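Local structure of GCN5-related N-acetyltransferase (2Q0Y) at residues P64-G69 against Q106-R111; R87-N92 against V125-E130. The protein probably acts as an acyltransferase of the GCN5-related N-acetyltransferase (GNAT) family and binds zinc and magnesium ions. All blocks are in the same frame, centred on the assembly; numbering follows the deposited sequence.

From the N terminus, after strand 2-6, two helices and strand 54-60, the chain enters strand 63-74, which carries P64-G69, then turns back into the antiparallel strand 86-95, which carries R87-N92. Helix 104-118 comes next, and its residues Q106-R111 return to strand 63-74, closing contact 1 over one face of the sheet. The chain then enters strand 123-127, where V125-H127, at the start of V125-E130, closes contact 2 beside R87-N92. The two closures cross, since their segments alternate along the sequence. Contact 1 ties helix to sheet; contact 2 joins the parallel strands before and after that helix in the chain. They meet where I68 CD1 packs on I90 CG2 and M109 CE on L126 CD2.

Contact 1. Residues P64-G69 against Q106-R111; sequences PLAGIG and QALMNR
A chi1 of -165° swings CG1 of I68 away from its backbone N, and with the chain extended beyond it I68 carries its CD1 methyl out to helix 104-118, where it lies 3.7 Å from the carbonyl O of L108. L108 answers with a different first torsion: its CG stands anti to its own carbonyl carbon (chi1 -71°), sending the branched end back along the strand. The two side chains therefore run antiparallel alongside one another. Flank meets flank at I68 CG2 and L108 CB, 4.0 Å apart, while the CD1 methyl of L108 travels on to A66, ending 3.7 Å from its CB. The same methyl lies equally close to the backbone N of G67.

This is helix-on-sheet packing within the GNAT fold: helix 104-118, from the beta-alpha-beta crossover, covers one face of the mixed sheet, and its axis runs at 30° to the short strand segment in the same general direction. Side chains from the neighbouring strand 86-95 join the layer, L93 touching both I68 and L108. M109, a selenomethionine, starts away from the strand, but its chain bends so that SE comes within 3.8 Å of I68 CD1, one side chain lying nearly perpendicular to the other. Farther back along the strand, M58 of strand 54-60 is paired with both L65 and A66, a classic beta bulge, and A66 CB still points toward the helix.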
loop_
_atom_site.group_PDB
_atom_site.type_symbol
_atom_site.label_atom_id
_atom_site.label_comp_id
_atom_site.label_asym_id
_atom_site.label_seq_id
_atom_site.Cartn_x
_atom_site.Cartn_y
_atom_site.Cartn_z
ATOM N N PRO A 64 -26.518 -6.374 -12.108
ATOM C CA PRO A 64 -25.094 -6.098 -11.995
ATOM C C PRO A 64 -24.224 -7.124 -12.713
ATOM O O PRO A 64 -24.361 -8.322 -12.462
ATOM C CB PRO A 64 -24.846 -6.142 -10.477
ATOM C CG PRO A 64 -26.189 -5.893 -9.874
ATOM C CD PRO A 64 -27.113 -6.619 -10.782
ATOM N N LEU A 65 -23.351 -6.627 -13.593
ATOM C CA LEU A 65 -22.418 -7.436 -14.385
ATOM C C LEU A 65 -20.961 -7.207 -13.990
ATOM O O LEU A 65 -20.087 -7.987 -14.356
ATOM C CB LEU A 65 -22.520 -7.038 -15.866
ATOM C CG LEU A 65 -23.759 -7.313 -16.697
ATOM C CD1 LEU A 65 -23.413 -6.977 -18.107
ATOM C CD2 LEU A 65 -24.209 -8.756 -16.588
ATOM N N ALA A 66 -20.696 -6.101 -13.305
ATOM C CA ALA A 66 -19.326 -5.708 -12.988
ATOM C C ALA A 66 -19.320 -4.695 -11.867
ATOM O O ALA A 66 -20.309 -4.012 -11.613
ATOM C CB ALA A 66 -18.643 -5.116 -14.200
ATOM N N GLY A 67 -18.171 -4.564 -11.219
ATOM C CA GLY A 67 -18.018 -3.600 -10.156
ATOM C C GLY A 67 -16.573 -3.228 -9.953
ATOM O O GLY A 67 -15.669 -3.935 -10.404
ATOM N N ILE A 68 -16.368 -2.113 -9.265
ATOM C CA ILE A 68 -15.047 -1.648 -8.880
ATOM C C ILE A 68 -15.147 -0.991 -7.508
ATOM O O ILE A 68 -16.205 -0.458 -7.125
ATOM C CB ILE A 68 -14.451 -0.698 -9.945
ATOM C CG1 ILE A 68 -12.935 -0.505 -9.747
ATOM C CG2 ILE A 68 -15.216 0.639 -9.964
ATOM C CD1 ILE A 68 -12.277 0.184 -10.952
ATOM N N GLY A 69 -14.055 -1.076 -6.755
ATOM C CA GLY A 69 -13.978 -0.468 -5.429
ATOM C C GLY A 69 -12.905 0.602 -5.393
ATOM O O GLY A 69 -11.892 0.497 -6.095
ATOM N N GLN A 106 -12.412 -0.896 -18.573
ATOM C CA GLN A 106 -11.854 0.437 -18.822
ATOM C C GLN A 106 -12.819 1.544 -18.395
ATOM O O GLN A 106 -12.408 2.547 -17.806
ATOM C CB GLN A 106 -11.462 0.573 -20.282
ATOM C CG GLN A 106 -10.897 1.946 -20.614
ATOM C CD GLN A 106 -10.203 2.004 -21.954
ATOM O OE1 GLN A 106 -10.299 1.082 -22.760
ATOM N NE2 GLN A 106 -9.491 3.101 -22.198
ATOM N N ALA A 107 -14.113 1.342 -18.642
ATOM C CA ALA A 107 -15.142 2.304 -18.226
ATOM C C ALA A 107 -15.191 2.477 -16.705
ATOM O O ALA A 107 -15.246 3.602 -16.201
ATOM C CB ALA A 107 -16.481 1.890 -18.746
ATOM N N LEU A 108 -15.154 1.371 -15.973
ATOM C CA LEU A 108 -15.114 1.424 -14.513
ATOM C C LEU A 108 -13.819 2.050 -14.005
ATOM O O LEU A 108 -13.842 2.845 -13.066
ATOM C CB LEU A 108 -15.305 0.032 -13.908
ATOM C CG LEU A 108 -16.723 -0.536 -14.028
ATOM C CD1 LEU A 108 -16.793 -1.974 -13.551
ATOM C CD2 LEU A 108 -17.710 0.309 -13.257
HETATM N N MSE A 109 -12.692 1.716 -14.627
HETATM C CA MSE A 109 -11.446 2.377 -14.255
HETATM C C MSE A 109 -11.531 3.882 -14.485
HETATM O O MSE A 109 -11.061 4.664 -13.662
HETATM C CB MSE A 109 -10.270 1.799 -15.019
HETATM C CG MSE A 109 -9.828 0.418 -14.562
HETATM SE SE MSE A 109 -8.948 0.426 -12.849
HETATM C CE MSE A 109 -7.355 1.479 -13.292
ATOM N N ASN A 110 -12.121 4.290 -15.599
ATOM C CA ASN A 110 -12.283 5.712 -15.882
ATOM C C ASN A 110 -13.124 6.394 -14.822
ATOM O O ASN A 110 -12.792 7.513 -14.390
ATOM C CB ASN A 110 -12.929 5.931 -17.258
ATOM C CG ASN A 110 -11.961 5.747 -18.405
ATOM O OD1 ASN A 110 -10.761 5.911 -18.258
ATOM N ND2 ASN A 110 -12.501 5.443 -19.578
ATOM N N ARG A 111 -14.205 5.736 -14.401
ATOM C CA ARG A 111 -15.048 6.286 -13.334
ATOM C C ARG A 111 -14.283 6.426 -12.017
ATOM O O ARG A 111 -14.437 7.420 -11.308
ATOM C CB ARG A 111 -16.292 5.443 -13.071
ATOM C CG ARG A 111 -17.415 5.616 -14.067
ATOM C CD ARG A 111 -18.433 6.739 -13.684
ATOM N NE ARG A 111 -17.860 8.095 -13.629
ATOM C CZ ARG A 111 -17.363 8.776 -14.674
ATOM N NH1 ARG A 111 -17.351 8.263 -15.911
ATOM N NH2 ARG A 111 -16.868 9.999 -14.485
#

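Contact 2. Residues R87-N92 against V125-E130; sequences RGYILN and VLHATE. With MG (magnesium ion), chain C.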
loop_
_atom_site.group_PDB
_atom_site.type_symbol
_atom_site.label_atom_id
_atom_site.label_comp_id
_atom_site.label_asym_id
_atom_site.label_seq_id
_atom_site.Cartn_x
_atom_site.Cartn_y
_atom_site.Cartn_z
ATOM N N ARG A 87 -3.357 8.587 -0.408
ATOM C CA ARG A 87 -3.343 8.172 -1.794
ATOM C C ARG A 87 -4.621 7.395 -2.128
ATOM O O ARG A 87 -5.288 6.855 -1.240
ATOM C CB ARG A 87 -2.053 7.414 -2.156
ATOM C CG ARG A 87 -1.668 6.319 -1.263
ATOM C CD ARG A 87 -0.420 5.567 -1.796
ATOM N NE ARG A 87 0.822 6.346 -1.798
ATOM C CZ ARG A 87 2.021 5.846 -2.106
ATOM N NH1 ARG A 87 2.161 4.559 -2.401
ATOM N NH2 ARG A 87 3.099 6.611 -2.104
ATOM N N GLY A 88 -4.984 7.410 -3.401
ATOM C CA GLY A 88 -6.115 6.636 -3.884
ATOM C C GLY A 88 -5.742 5.172 -3.981
ATOM O O GLY A 88 -4.579 4.824 -4.225
ATOM N N TYR A 89 -6.729 4.305 -3.770
ATOM C CA TYR A 89 -6.535 2.866 -3.888
ATOM C C TYR A 89 -7.733 2.263 -4.628
ATOM O O TYR A 89 -8.881 2.521 -4.267
ATOM C CB TYR A 89 -6.340 2.201 -2.509
ATOM C CG TYR A 89 -6.012 0.729 -2.649
ATOM C CD1 TYR A 89 -4.885 0.329 -3.368
ATOM C CD2 TYR A 89 -6.807 -0.255 -2.088
ATOM C CE1 TYR A 89 -4.574 -0.996 -3.545
ATOM C CE2 TYR A 89 -6.493 -1.609 -2.263
ATOM C CZ TYR A 89 -5.377 -1.971 -3.002
ATOM O OH TYR A 89 -5.010 -3.316 -3.207
ATOM N N ILE A 90 -7.448 1.501 -5.671
ATOM C CA ILE A 90 -8.464 0.816 -6.458
ATOM C C ILE A 90 -8.353 -0.674 -6.177
ATOM O O ILE A 90 -7.255 -1.228 -6.140
ATOM C CB ILE A 90 -8.300 1.106 -7.979
ATOM C CG1 ILE A 90 -8.476 2.604 -8.234
ATOM C CG2 ILE A 90 -9.283 0.271 -8.813
ATOM C CD1 ILE A 90 -8.256 3.030 -9.649
ATOM N N LEU A 91 -9.497 -1.313 -5.973
ATOM C CA LEU A 91 -9.543 -2.735 -5.681
ATOM C C LEU A 91 -10.849 -3.372 -6.144
ATOM O O LEU A 91 -11.841 -2.679 -6.428
ATOM C CB LEU A 91 -9.327 -3.010 -4.181
ATOM C CG LEU A 91 -10.418 -2.620 -3.189
ATOM C CD1 LEU A 91 -10.196 -3.276 -1.834
ATOM C CD2 LEU A 91 -10.571 -1.107 -3.037
ATOM N N ASN A 92 -10.830 -4.704 -6.218
ATOM C CA ASN A 92 -12.013 -5.504 -6.520
ATOM C C ASN A 92 -12.688 -5.226 -7.861
ATOM O O ASN A 92 -13.895 -5.411 -7.994
ATOM C CB ASN A 92 -13.061 -5.383 -5.401
ATOM C CG ASN A 92 -12.585 -5.943 -4.089
ATOM O OD1 ASN A 92 -11.771 -6.864 -4.057
ATOM N ND2 ASN A 92 -13.087 -5.389 -2.992
ATOM N N VAL A 125 -2.849 4.025 -6.408
ATOM C CA VAL A 125 -2.212 2.725 -6.592
ATOM C C VAL A 125 -3.278 1.640 -6.671
ATOM O O VAL A 125 -4.430 1.858 -6.315
ATOM C CB VAL A 125 -1.195 2.384 -5.465
ATOM C CG1 VAL A 125 -0.022 3.381 -5.445
ATOM C CG2 VAL A 125 -1.868 2.336 -4.121
ATOM N N LEU A 126 -2.880 0.485 -7.196
ATOM C CA LEU A 126 -3.735 -0.702 -7.275
ATOM C C LEU A 126 -2.814 -1.908 -7.261
ATOM O O LEU A 126 -1.621 -1.760 -7.507
ATOM C CB LEU A 126 -4.602 -0.673 -8.554
ATOM C CG LEU A 126 -3.956 -0.619 -9.944
ATOM C CD1 LEU A 126 -3.402 -1.969 -10.419
ATOM C CD2 LEU A 126 -4.964 -0.089 -10.954
ATOM N N HIS A 127 -3.347 -3.090 -6.964
ATOM C CA HIS A 127 -2.585 -4.326 -7.120
ATOM C C HIS A 127 -3.208 -5.121 -8.244
ATOM O O HIS A 127 -4.380 -5.514 -8.169
ATOM C CB HIS A 127 -2.561 -5.112 -5.823
ATOM C CG HIS A 127 -1.768 -4.449 -4.745
ATOM N ND1 HIS A 127 -2.345 -3.650 -3.787
ATOM C CD2 HIS A 127 -0.444 -4.471 -4.469
ATOM C CE1 HIS A 127 -1.412 -3.207 -2.963
ATOM N NE2 HIS A 127 -0.246 -3.679 -3.365
ATOM N N ALA A 128 -2.445 -5.301 -9.313
ATOM C CA ALA A 128 -2.982 -5.868 -10.540
ATOM C C ALA A 128 -3.024 -7.385 -10.480
ATOM O O ALA A 128 -2.271 -8.002 -9.735
ATOM C CB ALA A 128 -2.163 -5.429 -11.714
ATOM N N THR A 129 -3.948 -7.972 -11.234
ATOM C CA THR A 129 -3.851 -9.362 -11.628
ATOM C C THR A 129 -3.135 -9.364 -12.984
ATOM O O THR A 129 -3.136 -8.349 -13.699
ATOM C CB THR A 129 -5.238 -9.985 -11.812
ATOM O OG1 THR A 129 -5.934 -9.258 -12.828
ATOM C CG2 THR A 129 -6.042 -9.933 -10.519
ATOM N N GLU A 130 -2.554 -10.498 -13.362
ATOM C CA GLU A 130 -1.865 -10.615 -14.657
ATOM C C GLU A 130 -2.826 -10.319 -15.813
ATOM O O GLU A 130 -2.431 -9.769 -16.846
ATOM C CB GLU A 130 -1.253 -12.015 -14.826
HETATM MG MG MG C . 0.650 -1.744 -2.315
HETATM O O HOH W 1 -6.003 -3.538 -5.803
HETATM O O HOH W 2 -0.028 -0.579 -0.664
#
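Y89 and H127 bring their ring edges together without stacking, the planes turned 66° apart. They project from neighbouring parallel strands, which come before and after helix 104-118 in the beta-alpha-beta unit of this GNAT fold. H127 ND1 donates to Y89 OH at 2.7 Å, a nearly straight bond (164°) that lies close to the imidazole plane. Holding the Y89 CG anti to the backbone N (chi1 -175°) lays the ring across V125, where CD1 packs 3.7 Å from V125 CG2, the side chains nearly perpendicular.

Beneath these groups the backbones pair: V125 N gives its hydrogen to G88 O, and I90 N gives its own to V125 O at 3.1 Å. On the other face of the sheet I90 CB faces L126 CB, under the cover of M109 from the helix. Strand 123-127 is the outermost of the chain's sheet, and V125, L126 and H127 pair antiparallel with a strand of the second subunit, so the sheet continues across the interface.

A water joins the two strands beside the ring pair, accepting from H127 N, bonded also to Y89 OH and lying 2.6 Å from I90 O. Bonds at opposite sides of the imidazole together restrain its rotation: ND1 holds the tyrosine, and H127 NE2 lies 2.4 Å from a magnesium ion shared with E146 of the same chain and E146 of the second subunit.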